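Local structure of protein F2 like fibronectin-binding protein (Streptococcus pneumoniae, 5A0N) at residues A[118-130]-A[171-185]. The protein is probably a surface adhesin whose N-terminal domain carries an internal thioester, thought to mediate covalent binding to the host. Sequence-based numbering, arbitrary orientation. Where two conformers were deposited one is given.
Sequences KDPTDIVKRAWGT and QQKKALEMIRTDLYN
Met178 lays its thioether over one face of the Arg126 guanidinium, SD 3.7 Å above the plane and over its centre, while its CE reaches back to Arg126 CB. The two side chains run antiparallel alongside each other where the short helix 123-128 packs roughly antiparallel, with 146° between the directions of the two segments, on helix 171-182, a helix pair within the helical insertion of this thioester adhesin domain. Next to this pair, Ile123 fits knob-into-hole among Ala175, Met178, Ile179 and Asp182; chi1 of -64° turns CG2 to Ala175 CB, and the extended chi2 carries CD1 to Ile179 CG1. Met115 of helix 105-118 also touches Ile123. At the far end, Gln171 CB makes a CH-pi contact over the Trp128 indole, 3.7 Å from the five-membered-ring centroid, and a water at the ring edge joins Trp128 NE1 to Gln171 OE1. Ala175 CB meets the six-membered part of the indole at CH2, 3.6 Å away. The polar end holds a salt bridge: Arg126, steadied by NE bonding to Asp122 O, holds its guanidinium nearly coplanar with the Asp182 carboxylate, NH2 to OD2 2.8 Å. Thr121 OG1 also donates to this OD2, from the anti side and tilted 29° out of the carboxylate plane, at 2.6 Å.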
loop_
_atom_site.group_PDB
_atom_site.type_symbol
_atom_site.label_atom_id
_atom_site.label_comp_id
_atom_site.label_asym_id
_atom_site.label_seq_id
_atom_site.Cartn_x
_atom_site.Cartn_y
_atom_site.Cartn_z
ATOM N N LYS A 118 2.441 -0.053 -12.503
ATOM C CA LYS A 118 2.670 0.149 -13.939
ATOM C C LYS A 118 3.390 1.455 -14.268
ATOM O O LYS A 118 4.042 1.557 -15.305
ATOM C CB LYS A 118 1.319 0.040 -14.697
ATOM C CG LYS A 118 1.405 0.184 -16.228
ATOM C CD LYS A 118 2.324 -0.831 -16.902
ATOM N N ASP A 119 3.212 2.473 -13.452
ATOM C CA ASP A 119 3.841 3.789 -13.671
ATOM C C ASP A 119 3.558 4.318 -15.084
ATOM O O ASP A 119 4.474 4.555 -15.889
ATOM C CB ASP A 119 5.338 3.690 -13.375
ATOM C CG ASP A 119 6.034 5.037 -13.261
ATOM O OD1 ASP A 119 5.355 6.072 -13.180
ATOM O OD2 ASP A 119 7.275 5.036 -13.246
ATOM N N PRO A 120 2.263 4.560 -15.392
ATOM C CA PRO A 120 1.856 4.950 -16.761
ATOM C C PRO A 120 2.484 6.241 -17.224
ATOM O O PRO A 120 2.595 6.440 -18.429
ATOM C CB PRO A 120 0.312 5.095 -16.641
ATOM C CG PRO A 120 0.069 5.338 -15.200
ATOM C CD PRO A 120 1.101 4.496 -14.485
ATOM N N THR A 121 2.852 7.137 -16.311
ATOM C CA THR A 121 3.432 8.434 -16.698
ATOM C C THR A 121 4.942 8.498 -16.449
ATOM O O THR A 121 5.541 9.566 -16.522
ATOM C CB THR A 121 2.707 9.617 -16.016
ATOM O OG1 THR A 121 2.918 9.558 -14.601
ATOM C CG2 THR A 121 1.197 9.586 -16.330
ATOM N N ASP A 122 5.577 7.352 -16.177
ATOM C CA ASP A 122 7.041 7.284 -16.090
ATOM C C ASP A 122 7.599 8.258 -15.036
ATOM O O ASP A 122 8.576 8.975 -15.261
ATOM C CB ASP A 122 7.693 7.500 -17.458
ATOM C CG ASP A 122 7.827 6.225 -18.233
ATOM O OD1 ASP A 122 8.234 5.217 -17.626
ATOM O OD2 ASP A 122 7.537 6.252 -19.433
ATOM N N ILE A 123 7.012 8.202 -13.852
ATOM C CA ILE A 123 7.512 8.962 -12.722
ATOM C C ILE A 123 8.866 8.433 -12.285
ATOM O O ILE A 123 9.761 9.211 -11.935
ATOM C CB ILE A 123 6.496 8.957 -11.571
ATOM C CG1 ILE A 123 5.221 9.676 -12.047
ATOM C CG2 ILE A 123 7.078 9.571 -10.314
ATOM C CD1 ILE A 123 4.066 9.582 -11.098
ATOM N N VAL A 124 8.996 7.104 -12.209
ATOM C CA VAL A 124 10.250 6.549 -11.703
ATOM C C VAL A 124 11.457 6.935 -12.561
ATOM O O VAL A 124 12.484 7.361 -12.028
ATOM C CB VAL A 124 10.143 5.040 -11.508
ATOM C CG1 VAL A 124 11.519 4.426 -11.197
ATOM C CG2 VAL A 124 9.168 4.730 -10.387
ATOM N N LYS A 125 11.334 6.845 -13.888
ATOM C CA LYS A 125 12.437 7.272 -14.749
ATOM C C LYS A 125 12.812 8.724 -14.500
ATOM O O LYS A 125 13.979 9.086 -14.472
ATOM C CB LYS A 125 12.061 7.173 -16.234
ATOM C CG LYS A 125 12.126 5.814 -16.868
ATOM C CD LYS A 125 11.958 5.933 -18.374
ATOM N N ARG A 126 11.812 9.579 -14.331
ATOM C CA ARG A 126 12.100 11.005 -14.131
ATOM C C ARG A 126 12.705 11.309 -12.764
ATOM O O ARG A 126 13.494 12.225 -12.643
ATOM C CB ARG A 126 10.816 11.823 -14.354
ATOM C CG ARG A 126 10.374 11.811 -15.816
ATOM C CD ARG A 126 9.163 12.659 -16.019
ATOM N NE ARG A 126 7.953 12.024 -15.521
ATOM C CZ ARG A 126 6.850 12.645 -15.116
ATOM N NH1 ARG A 126 6.779 13.973 -15.020
ATOM N NH2 ARG A 126 5.824 11.902 -14.802
ATOM N N ALA A 127 12.287 10.578 -11.722
ATOM C CA ALA A 127 12.739 10.870 -10.359
ATOM C C ALA A 127 13.997 10.127 -9.939
ATOM O O ALA A 127 14.831 10.704 -9.222
ATOM C CB ALA A 127 11.601 10.592 -9.372
ATOM N N TRP A 128 14.086 8.858 -10.335
ATOM C CA TRP A 128 15.213 7.978 -9.951
ATOM C C TRP A 128 16.086 7.560 -11.129
ATOM O O TRP A 128 17.119 6.939 -10.913
ATOM C CB TRP A 128 14.736 6.711 -9.184
ATOM C CG TRP A 128 14.304 6.991 -7.809
ATOM C CD1 TRP A 128 15.097 7.073 -6.699
ATOM C CD2 TRP A 128 12.961 7.236 -7.359
ATOM N NE1 TRP A 128 14.325 7.384 -5.592
ATOM C CE2 TRP A 128 13.018 7.500 -5.986
ATOM C CE3 TRP A 128 11.731 7.276 -7.998
ATOM C CZ2 TRP A 128 11.883 7.800 -5.248
ATOM C CZ3 TRP A 128 10.604 7.571 -7.256
ATOM C CH2 TRP A 128 10.686 7.838 -5.915
ATOM N N GLY A 129 15.685 7.850 -12.362
ATOM C CA GLY A 129 16.471 7.439 -13.522
ATOM C C GLY A 129 16.463 5.926 -13.585
ATOM O O GLY A 129 15.398 5.292 -13.576
ATOM N N THR A 130 17.661 5.362 -13.659
ATOM C CA THR A 130 17.859 3.922 -13.794
ATOM C C THR A 130 17.966 3.209 -12.445
ATOM O O THR A 130 18.151 1.994 -12.419
ATOM C CB THR A 130 19.124 3.596 -14.625
ATOM O OG1 THR A 130 20.290 4.140 -13.985
ATOM C CG2 THR A 130 19.005 4.173 -16.013
ATOM N N GLN A 171 14.696 12.789 -4.407
ATOM C CA GLN A 171 13.997 12.056 -5.476
ATOM C C GLN A 171 12.554 11.784 -5.070
ATOM O O GLN A 171 11.635 11.888 -5.904
ATOM C CB GLN A 171 14.690 10.726 -5.764
ATOM C CG GLN A 171 16.091 10.880 -6.289
ATOM C CD GLN A 171 17.160 11.096 -5.221
ATOM O OE1 GLN A 171 16.933 10.985 -4.023
ATOM N NE2 GLN A 171 18.360 11.385 -5.690
ATOM N N GLN A 172 12.322 11.441 -3.803
ATOM C CA GLN A 172 10.931 11.282 -3.323
ATOM C C GLN A 172 10.117 12.559 -3.439
ATOM O O GLN A 172 8.938 12.501 -3.798
ATOM C CB GLN A 172 10.915 10.787 -1.884
ATOM C CG GLN A 172 11.269 9.311 -1.755
ATOM C CD GLN A 172 11.236 8.844 -0.328
ATOM O OE1 GLN A 172 11.905 9.431 0.520
ATOM N NE2 GLN A 172 10.491 7.797 -0.059
ATOM N N LYS A 173 10.726 13.676 -3.070
ATOM C CA LYS A 173 10.032 14.955 -3.156
ATOM C C LYS A 173 9.623 15.249 -4.609
ATOM O O LYS A 173 8.503 15.683 -4.885
ATOM C CB LYS A 173 10.871 16.073 -2.569
ATOM C CG LYS A 173 11.076 15.918 -1.068
ATOM C CD LYS A 173 12.028 16.961 -0.526
ATOM C CE LYS A 173 12.314 16.765 0.949
ATOM N NZ LYS A 173 13.354 17.694 1.413
ATOM N N LYS A 174 10.530 14.991 -5.557
ATOM C CA LYS A 174 10.223 15.174 -6.975
ATOM C C LYS A 174 9.101 14.229 -7.389
ATOM O O LYS A 174 8.156 14.632 -8.078
ATOM C CB LYS A 174 11.455 14.956 -7.842
ATOM C CG LYS A 174 12.588 15.925 -7.556
ATOM C CD LYS A 174 13.802 15.655 -8.436
ATOM C CE LYS A 174 14.862 16.719 -8.177
ATOM N NZ LYS A 174 16.188 16.356 -8.736
ATOM N N ALA A 175 9.188 12.962 -6.989
ATOM C CA ALA A 175 8.169 11.997 -7.347
ATOM C C ALA A 175 6.804 12.411 -6.819
ATOM O O ALA A 175 5.795 12.206 -7.512
ATOM C CB ALA A 175 8.523 10.620 -6.815
ATOM N N LEU A 176 6.739 12.946 -5.611
ATOM C CA LEU A 176 5.451 13.372 -5.044
ATOM C C LEU A 176 4.806 14.470 -5.902
ATOM O O LEU A 176 3.596 14.468 -6.099
ATOM C CB LEU A 176 5.645 13.823 -3.609
ATOM C CG LEU A 176 4.379 14.184 -2.835
ATOM C CD1 LEU A 176 3.371 13.062 -2.838
ATOM C CD2 LEU A 176 4.799 14.633 -1.438
ATOM N N GLU A 177 5.615 15.385 -6.409
ATOM C CA GLU A 177 5.099 16.442 -7.269
ATOM C C GLU A 177 4.582 15.870 -8.580
ATOM O O GLU A 177 3.588 16.345 -9.141
ATOM C CB GLU A 177 6.159 17.509 -7.499
ATOM C CG GLU A 177 6.497 18.204 -6.208
ATOM C CD GLU A 177 7.704 19.080 -6.244
ATOM O OE1 GLU A 177 8.121 19.471 -7.301
ATOM O OE2 GLU A 177 8.246 19.385 -5.168
ATOM N N MET A 178 5.286 14.873 -9.112
ATOM C CA MET A 178 4.815 14.216 -10.329
ATOM C C MET A 178 3.524 13.433 -10.097
ATOM O O MET A 178 2.602 13.505 -10.905
ATOM C CB MET A 178 5.900 13.334 -10.927
ATOM C CG MET A 178 7.139 14.115 -11.344
ATOM S SD MET A 178 8.506 12.969 -11.726
ATOM C CE MET A 178 9.935 13.956 -11.513
ATOM N N ILE A 179 3.461 12.690 -8.992
ATOM C CA ILE A 179 2.222 12.011 -8.623
ATOM C C ILE A 179 1.058 13.012 -8.592
ATOM O O ILE A 179 -0.017 12.752 -9.139
ATOM C CB ILE A 179 2.331 11.330 -7.245
ATOM C CG1 ILE A 179 3.274 10.118 -7.298
ATOM C CG2 ILE A 179 0.965 10.934 -6.712
ATOM C CD1 ILE A 179 3.739 9.642 -5.924
ATOM N N ARG A 180 1.270 14.152 -7.935
ATOM C CA ARG A 180 0.177 15.122 -7.763
ATOM C C ARG A 180 -0.236 15.747 -9.083
ATOM O O ARG A 180 -1.414 16.069 -9.269
ATOM C CB ARG A 180 0.578 16.196 -6.771
ATOM C CG ARG A 180 0.563 15.619 -5.365
ATOM C CD ARG A 180 1.019 16.557 -4.267
ATOM N NE ARG A 180 0.791 15.889 -2.984
ATOM C CZ ARG A 180 1.324 16.217 -1.833
ATOM N NH1 ARG A 180 2.118 17.259 -1.730
ATOM N NH2 ARG A 180 1.049 15.483 -0.776
ATOM N N THR A 181 0.694 15.911 -10.010
ATOM C CA THR A 181 0.380 16.439 -11.340
ATOM C C THR A 181 -0.320 15.403 -12.210
ATOM O O THR A 181 -1.201 15.749 -12.998
ATOM C CB THR A 181 1.683 16.907 -12.002
ATOM O OG1 THR A 181 2.311 17.893 -11.173
ATOM C CG2 THR A 181 1.467 17.481 -13.346
ATOM N N ASP A 182 0.067 14.134 -12.064
ATOM C CA ASP A 182 -0.294 13.098 -13.028
ATOM C C ASP A 182 -1.468 12.219 -12.641
ATOM O O ASP A 182 -1.952 11.442 -13.460
ATOM C CB ASP A 182 0.886 12.164 -13.290
ATOM C CG ASP A 182 2.074 12.838 -13.954
ATOM O OD1 ASP A 182 1.975 14.041 -14.307
ATOM O OD2 ASP A 182 3.121 12.148 -14.097
ATOM N N LEU A 183 -1.938 12.356 -11.408
ATOM C CA LEU A 183 -2.909 11.415 -10.827
ATOM C C LEU A 183 -4.124 11.095 -11.712
ATOM O O LEU A 183 -4.531 9.946 -11.801
ATOM C CB LEU A 183 -3.443 11.988 -9.499
ATOM C CG LEU A 183 -4.462 11.169 -8.711
ATOM C CD1 LEU A 183 -3.949 9.771 -8.417
ATOM C CD2 LEU A 183 -4.839 11.843 -7.424
ATOM N N TYR A 184 -4.678 12.127 -12.338
ATOM C CA TYR A 184 -5.911 11.991 -13.095
ATOM C C TYR A 184 -5.648 11.932 -14.600
ATOM O O TYR A 184 -6.580 11.812 -15.390
ATOM C CB TYR A 184 -6.832 13.155 -12.728
ATOM C CG TYR A 184 -7.154 13.225 -11.249
ATOM C CD1 TYR A 184 -7.864 12.200 -10.633
ATOM C CD2 TYR A 184 -6.743 14.300 -10.456
ATOM C CE1 TYR A 184 -8.177 12.236 -9.287
ATOM C CE2 TYR A 184 -7.044 14.333 -9.091
ATOM C CZ TYR A 184 -7.769 13.298 -8.514
ATOM O OH TYR A 184 -8.108 13.308 -7.171
ATOM N N ASN A 185 -4.378 11.942 -15.019
ATOM C CA ASN A 185 -4.031 12.096 -16.439
ATOM C C ASN A 185 -3.683 10.744 -17.120
ATOM O O ASN A 185 -2.673 10.623 -17.813
ATOM C CB ASN A 185 -2.906 13.146 -16.606
ATOM C CG ASN A 185 -3.386 14.575 -16.350
ATOM O OD1 ASN A 185 -4.558 14.870 -16.539
ATOM N ND2 ASN A 185 -2.477 15.466 -15.961
HETATM O O HOH W 1 15.980 13.046 -9.353
HETATM O O HOH W 2 15.575 8.208 -3.092
#